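Local coordinates for protein 2'-5' RNA Ligase (Thermus thermophilus, PDB 1IUH) that belongs to the LigT-like phosphoesterase family of the 2H clan, whose fold is built largely of antiparallel strands flanked by helices, at residues A[28-33]-A[132-137]; A[35-40]-A[167-172]. All coordinates share one frame; numbering follows the deposited sequence.

Contact 1 (A[28-33]-A[132-137])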
loop_
_atom_site.group_PDB
_atom_site.type_symbol
_atom_site.label_atom_id
_atom_site.label_comp_id
_atom_site.label_asym_id
_atom_site.label_seq_id
_atom_site.Cartn_x
_atom_site.Cartn_y
_atom_site.Cartn_z
ATOM N N ARG A 28 -9.175 -8.115 20.990
ATOM C CA ARG A 28 -7.719 -8.213 21.163
ATOM C C ARG A 28 -7.022 -9.102 20.111
ATOM O O ARG A 28 -5.824 -9.066 19.929
ATOM C CB ARG A 28 -7.368 -8.630 22.641
ATOM C CG ARG A 28 -7.832 -10.028 23.114
ATOM C CD ARG A 28 -7.010 -10.504 24.298
ATOM N NE ARG A 28 -7.721 -10.368 25.583
ATOM C CZ ARG A 28 -7.612 -9.319 26.390
ATOM N NH1 ARG A 28 -6.815 -8.295 26.076
ATOM N NH2 ARG A 28 -8.307 -9.281 27.504
ATOM N N GLY A 29 -7.775 -9.892 19.395
ATOM C CA GLY A 29 -7.115 -10.667 18.374
ATOM C C GLY A 29 -6.722 -9.803 17.176
ATOM O O GLY A 29 -5.977 -10.280 16.307
ATOM N N TRP A 30 -7.215 -8.557 17.105
ATOM C CA TRP A 30 -6.906 -7.659 15.986
ATOM C C TRP A 30 -5.791 -6.697 16.266
ATOM O O TRP A 30 -5.793 -5.984 17.277
ATOM C CB TRP A 30 -8.116 -6.868 15.565
ATOM C CG TRP A 30 -9.047 -7.669 14.755
ATOM C CD1 TRP A 30 -10.327 -8.012 15.084
ATOM C CD2 TRP A 30 -8.823 -8.181 13.422
ATOM N NE1 TRP A 30 -10.916 -8.685 14.039
ATOM C CE2 TRP A 30 -10.017 -8.806 13.011
ATOM C CE3 TRP A 30 -7.733 -8.159 12.543
ATOM C CZ2 TRP A 30 -10.158 -9.404 11.763
ATOM C CZ3 TRP A 30 -7.871 -8.748 11.287
ATOM C CH2 TRP A 30 -9.064 -9.361 10.907
ATOM N N LYS A 31 -4.809 -6.672 15.381
ATOM C CA LYS A 31 -3.705 -5.768 15.611
ATOM C C LYS A 31 -3.889 -4.615 14.632
ATOM O O LYS A 31 -3.783 -4.748 13.407
ATOM C CB LYS A 31 -2.410 -6.538 15.426
ATOM C CG LYS A 31 -1.183 -5.712 15.231
ATOM C CD LYS A 31 -0.645 -5.114 16.490
ATOM C CE LYS A 31 0.830 -4.746 16.239
ATOM N NZ LYS A 31 1.543 -4.175 17.442
ATOM N N PRO A 32 -4.180 -3.448 15.167
ATOM C CA PRO A 32 -4.384 -2.328 14.272
ATOM C C PRO A 32 -3.079 -1.672 13.827
ATOM O O PRO A 32 -2.108 -1.528 14.609
ATOM C CB PRO A 32 -5.287 -1.399 15.103
ATOM C CG PRO A 32 -4.716 -1.502 16.387
ATOM C CD PRO A 32 -4.348 -3.013 16.548
ATOM N N VAL A 33 -3.092 -1.301 12.545
ATOM C CA VAL A 33 -1.981 -0.639 11.902
ATOM C C VAL A 33 -1.948 0.783 12.466
ATOM O O VAL A 33 -2.980 1.412 12.565
ATOM C CB VAL A 33 -2.206 -0.589 10.330
ATOM C CG1 VAL A 33 -1.226 0.361 9.681
ATOM C CG2 VAL A 33 -2.070 -1.980 9.711
ATOM N N THR A 132 -4.551 -1.677 4.380
ATOM C CA THR A 132 -4.708 -2.454 5.598
ATOM C C THR A 132 -5.040 -1.671 6.855
ATOM O O THR A 132 -4.391 -0.704 7.167
ATOM C CB THR A 132 -3.471 -3.271 5.799
ATOM O OG1 THR A 132 -3.237 -3.936 4.564
ATOM C CG2 THR A 132 -3.668 -4.323 6.828
ATOM N N LEU A 133 -6.048 -2.161 7.573
ATOM C CA LEU A 133 -6.587 -1.594 8.824
ATOM C C LEU A 133 -6.138 -2.316 10.067
ATOM O O LEU A 133 -5.945 -1.706 11.137
ATOM C CB LEU A 133 -8.106 -1.672 8.796
ATOM C CG LEU A 133 -8.724 -0.875 7.671
ATOM C CD1 LEU A 133 -10.116 -1.314 7.509
ATOM C CD2 LEU A 133 -8.609 0.594 7.984
ATOM N N ALA A 134 -6.007 -3.626 9.934
ATOM C CA ALA A 134 -5.567 -4.433 11.040
ATOM C C ALA A 134 -5.235 -5.822 10.576
ATOM O O ALA A 134 -5.691 -6.262 9.538
ATOM C CB ALA A 134 -6.673 -4.471 12.135
ATOM N N ARG A 135 -4.435 -6.518 11.369
ATOM C CA ARG A 135 -4.037 -7.896 11.040
ATOM C C ARG A 135 -4.393 -8.840 12.221
ATOM O O ARG A 135 -4.265 -8.488 13.412
ATOM C CB ARG A 135 -2.528 -7.961 10.694
ATOM C CG ARG A 135 -2.124 -7.141 9.466
ATOM C CD ARG A 135 -0.582 -7.178 9.035
ATOM N NE ARG A 135 -0.422 -6.797 7.598
ATOM C CZ ARG A 135 -0.557 -7.641 6.544
ATOM N NH1 ARG A 135 -0.833 -8.955 6.726
ATOM N NH2 ARG A 135 -0.470 -7.159 5.285
ATOM N N ARG A 136 -4.861 -10.029 11.855
ATOM C CA ARG A 136 -5.286 -11.025 12.811
ATOM C C ARG A 136 -4.156 -11.838 13.435
ATOM O O ARG A 136 -3.650 -12.796 12.853
ATOM C CB ARG A 136 -6.372 -11.885 12.116
ATOM C CG ARG A 136 -6.318 -13.369 12.251
ATOM C CD ARG A 136 -6.355 -13.807 13.660
ATOM N NE ARG A 136 -7.143 -15.023 13.861
ATOM C CZ ARG A 136 -6.643 -16.174 14.278
ATOM N NH1 ARG A 136 -5.331 -16.290 14.541
ATOM N NH2 ARG A 136 -7.478 -17.208 14.453
ATOM N N LYS A 137 -3.741 -11.409 14.618
ATOM C CA LYS A 137 -2.696 -12.050 15.378
ATOM C C LYS A 137 -3.290 -13.147 16.270
ATOM O O LYS A 137 -2.583 -14.018 16.757
ATOM C CB LYS A 137 -1.988 -11.037 16.238
ATOM C CG LYS A 137 -0.732 -10.356 15.600
ATOM C CD LYS A 137 0.085 -9.567 16.730
ATOM C CE LYS A 137 1.556 -9.231 16.381
ATOM N NZ LYS A 137 1.921 -7.752 16.596
#
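W30 and R136 meet as a non-hydrogen-bonded pair in the short antiparallel ladder that joins strand 30-32 to strand 130-136 in this LigT-like fold. Their side chains cross at nearly a right angle. One face of the indole lies against R136 CB, which sits 4.0 Å from the centroid of the W30 six-membered ring in a CH-pi contact, while the guanidinium plane is turned 86° from the ring. With CG anti to the carbonyl carbon (chi1 -78°), the indole leans over the partner strand and also brings CE3 within 3.9 Å of A134 CB; its NE1 is bonded to P141 O. K31 and R135 make the hydrogen-bonded pair, K31 N to R135 O at 2.7 Å and R135 N to K31 O at 2.8 Å. Further along, L133 and A134 form a classic beta bulge opposite W89 of strand 88-94, and V33 N reaches L133 O at 3.2 Å from above the carbonyl plane. Beyond the bulge, V33 CG2 packs on T132 CG2, the two side chains crossing. On the face opposite W30, K31 and K137 run side by side in the same direction; K31 NZ, weakly bonded to K167 O, ends 3.7 Å from K137 NZ.

Contact 2 (A[35-40]-A[167-172])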
loop_
_atom_site.group_PDB
_atom_site.type_symbol
_atom_site.label_atom_id
_atom_site.label_comp_id
_atom_site.label_asym_id
_atom_site.label_seq_id
_atom_site.Cartn_x
_atom_site.Cartn_y
_atom_site.Cartn_z
ATOM N N PRO A 35 -1.685 4.654 12.632
ATOM C CA PRO A 35 -2.178 5.628 11.666
ATOM C C PRO A 35 -1.109 6.172 10.744
ATOM O O PRO A 35 -1.324 6.263 9.525
ATOM C CB PRO A 35 -2.863 6.669 12.546
ATOM C CG PRO A 35 -2.014 6.632 13.783
ATOM C CD PRO A 35 -1.840 5.160 14.008
ATOM N N HIS A 36 0.041 6.536 11.283
ATOM C CA HIS A 36 1.064 7.050 10.418
ATOM C C HIS A 36 1.673 5.962 9.494
ATOM O O HIS A 36 2.488 6.268 8.621
ATOM C CB HIS A 36 2.098 7.778 11.273
ATOM C CG HIS A 36 1.566 9.029 11.918
ATOM N ND1 HIS A 36 2.202 9.658 12.971
ATOM C CD2 HIS A 36 0.483 9.789 11.623
ATOM C CE1 HIS A 36 1.534 10.755 13.290
ATOM N NE2 HIS A 36 0.486 10.857 12.486
ATOM N N GLN A 37 1.297 4.697 9.671
ATOM C CA GLN A 37 1.784 3.655 8.749
ATOM C C GLN A 37 0.658 3.277 7.770
ATOM O O GLN A 37 0.869 2.505 6.827
ATOM C CB GLN A 37 2.234 2.372 9.462
ATOM C CG GLN A 37 3.356 2.583 10.458
ATOM C CD GLN A 37 4.062 1.273 10.838
ATOM O OE1 GLN A 37 3.439 0.245 11.114
ATOM N NE2 GLN A 37 5.351 1.326 10.859
ATOM N N LEU A 38 -0.549 3.805 8.000
ATOM C CA LEU A 38 -1.639 3.452 7.110
ATOM C C LEU A 38 -1.183 3.833 5.694
ATOM O O LEU A 38 -0.596 4.883 5.487
ATOM C CB LEU A 38 -2.919 4.144 7.553
ATOM C CG LEU A 38 -3.739 3.541 8.734
ATOM C CD1 LEU A 38 -4.881 4.560 9.015
ATOM C CD2 LEU A 38 -4.381 2.126 8.469
ATOM N N HIS A 39 -1.408 2.955 4.719
ATOM C CA HIS A 39 -0.936 3.229 3.352
ATOM C C HIS A 39 -1.453 2.218 2.303
ATOM O O HIS A 39 -1.854 1.099 2.637
ATOM C CB HIS A 39 0.586 3.152 3.360
ATOM C CG HIS A 39 1.085 1.744 3.403
ATOM N ND1 HIS A 39 1.170 1.025 4.578
ATOM C CD2 HIS A 39 1.450 0.892 2.406
ATOM C CE1 HIS A 39 1.574 -0.210 4.302
ATOM N NE2 HIS A 39 1.746 -0.317 2.994
ATOM N N LEU A 40 -1.376 2.587 1.040
ATOM C CA LEU A 40 -1.792 1.674 -0.048
ATOM C C LEU A 40 -0.530 1.319 -0.824
ATOM O O LEU A 40 0.125 2.209 -1.394
ATOM C CB LEU A 40 -2.773 2.365 -1.009
ATOM C CG LEU A 40 -3.376 1.502 -2.113
ATOM C CD1 LEU A 40 -4.860 1.947 -2.462
ATOM C CD2 LEU A 40 -2.453 1.629 -3.337
ATOM N N LYS A 167 8.157 -4.254 18.257
ATOM C CA LYS A 167 6.771 -3.833 18.185
ATOM C C LYS A 167 6.143 -4.122 16.835
ATOM O O LYS A 167 4.923 -4.146 16.691
ATOM C CB LYS A 167 6.720 -2.342 18.507
ATOM C CG LYS A 167 7.638 -2.017 19.714
ATOM C CD LYS A 167 7.347 -0.638 20.346
ATOM C CE LYS A 167 8.444 -0.216 21.361
ATOM N NZ LYS A 167 9.786 0.082 20.722
ATOM N N GLY A 168 6.999 -4.378 15.858
ATOM C CA GLY A 168 6.542 -4.625 14.508
ATOM C C GLY A 168 7.434 -3.897 13.501
ATOM O O GLY A 168 8.561 -3.410 13.800
ATOM N N PRO A 169 6.924 -3.784 12.273
ATOM C CA PRO A 169 7.660 -3.129 11.183
ATOM C C PRO A 169 7.908 -1.606 11.338
ATOM O O PRO A 169 7.028 -0.854 11.770
ATOM C CB PRO A 169 6.833 -3.519 9.952
ATOM C CG PRO A 169 5.439 -3.483 10.468
ATOM C CD PRO A 169 5.528 -4.078 11.883
ATOM N N VAL A 170 9.137 -1.182 11.055
ATOM C CA VAL A 170 9.447 0.234 11.128
ATOM C C VAL A 170 9.729 0.679 9.696
ATOM O O VAL A 170 10.568 0.103 9.002
ATOM C CB VAL A 170 10.692 0.515 12.008
ATOM C CG1 VAL A 170 10.904 2.037 12.162
ATOM C CG2 VAL A 170 10.538 -0.122 13.353
ATOM N N TYR A 171 8.987 1.684 9.253
ATOM C CA TYR A 171 9.117 2.241 7.897
ATOM C C TYR A 171 10.085 3.456 7.797
ATOM O O TYR A 171 10.103 4.317 8.662
ATOM C CB TYR A 171 7.720 2.686 7.356
ATOM C CG TYR A 171 6.699 1.570 7.043
ATOM C CD1 TYR A 171 7.097 0.225 7.000
ATOM C CD2 TYR A 171 5.316 1.847 6.889
ATOM C CE1 TYR A 171 6.206 -0.812 6.844
ATOM C CE2 TYR A 171 4.358 0.760 6.729
ATOM C CZ TYR A 171 4.834 -0.567 6.727
ATOM O OH TYR A 171 3.990 -1.678 6.742
ATOM N N THR A 172 10.904 3.501 6.752
ATOM C CA THR A 172 11.751 4.652 6.483
ATOM C C THR A 172 11.526 4.997 5.017
ATOM O O THR A 172 11.738 4.164 4.140
ATOM C CB THR A 172 13.239 4.389 6.628
ATOM O OG1 THR A 172 13.556 3.986 7.973
ATOM C CG2 THR A 172 13.989 5.654 6.295
HETATM O O HOH W 1 7.467 3.421 11.044
HETATM O O HOH W 2 1.963 -1.223 9.009
#
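Q37 NE2 is held by two acceptors: P169 O at 2.9 Å, through a nearly straight bond, and a water at 3.0 Å that also accepts from Y171 N. P169 O lies nearly in the plane of the Q37 amide, although NE2 approaches from above the P169 carbonyl plane. At the other end of the amide, a second water donates to Q37 OE1 at 3.0 Å and bonds Y171 OH as well, so direct and water-mediated bonds together fix the rotation of the amide. The group is stacked on Y171, its plane 19° from the ring, with NE2 4.0 Å above the Y171 ring plane and offset toward the rim; nearer the backbone, Q37 CB rests 3.8 Å from Y171 CE2. H39 meets the same tyrosine differently, in an offset edge-to-face pair: the edge of Y171 points at the face of H39, the planes 89° apart. H39 carries CG between its backbone N and carbonyl carbon (chi1 76°), which folds the imidazole back so that ND1 gives a 2.7 Å bond to Q37 O. H39 and T41 fit the HxT signature of the 2H clan. Around this cluster, F4 of strand 2-8 touches both aromatic rings, strand 150-164 backs Y171 through V160 and S162, and L38 turns away to pack on L17 and Q21 of helix 11-21.

After strand 2-8 and helix 11-21 the chain enters 28-33 and, one residue later, 35-40. It then runs on through helices and strands to 132-137, where contact 1 closes a loop of 98 intervening residues, and to 167-172, where contact 2 closes one of 126. The two loops therefore cross. Each contact joins the first LigT-like region of the chain to the second: contact 1 by strand pairing, contact 2 by side chains and water reaching strand 169-178. Both belong to the same antiparallel sheet system, and they touch where V33 CG1 packs 3.8 Å from L38 CD2. There T132, probably the threonine of a second HxT motif, also lies close to L38.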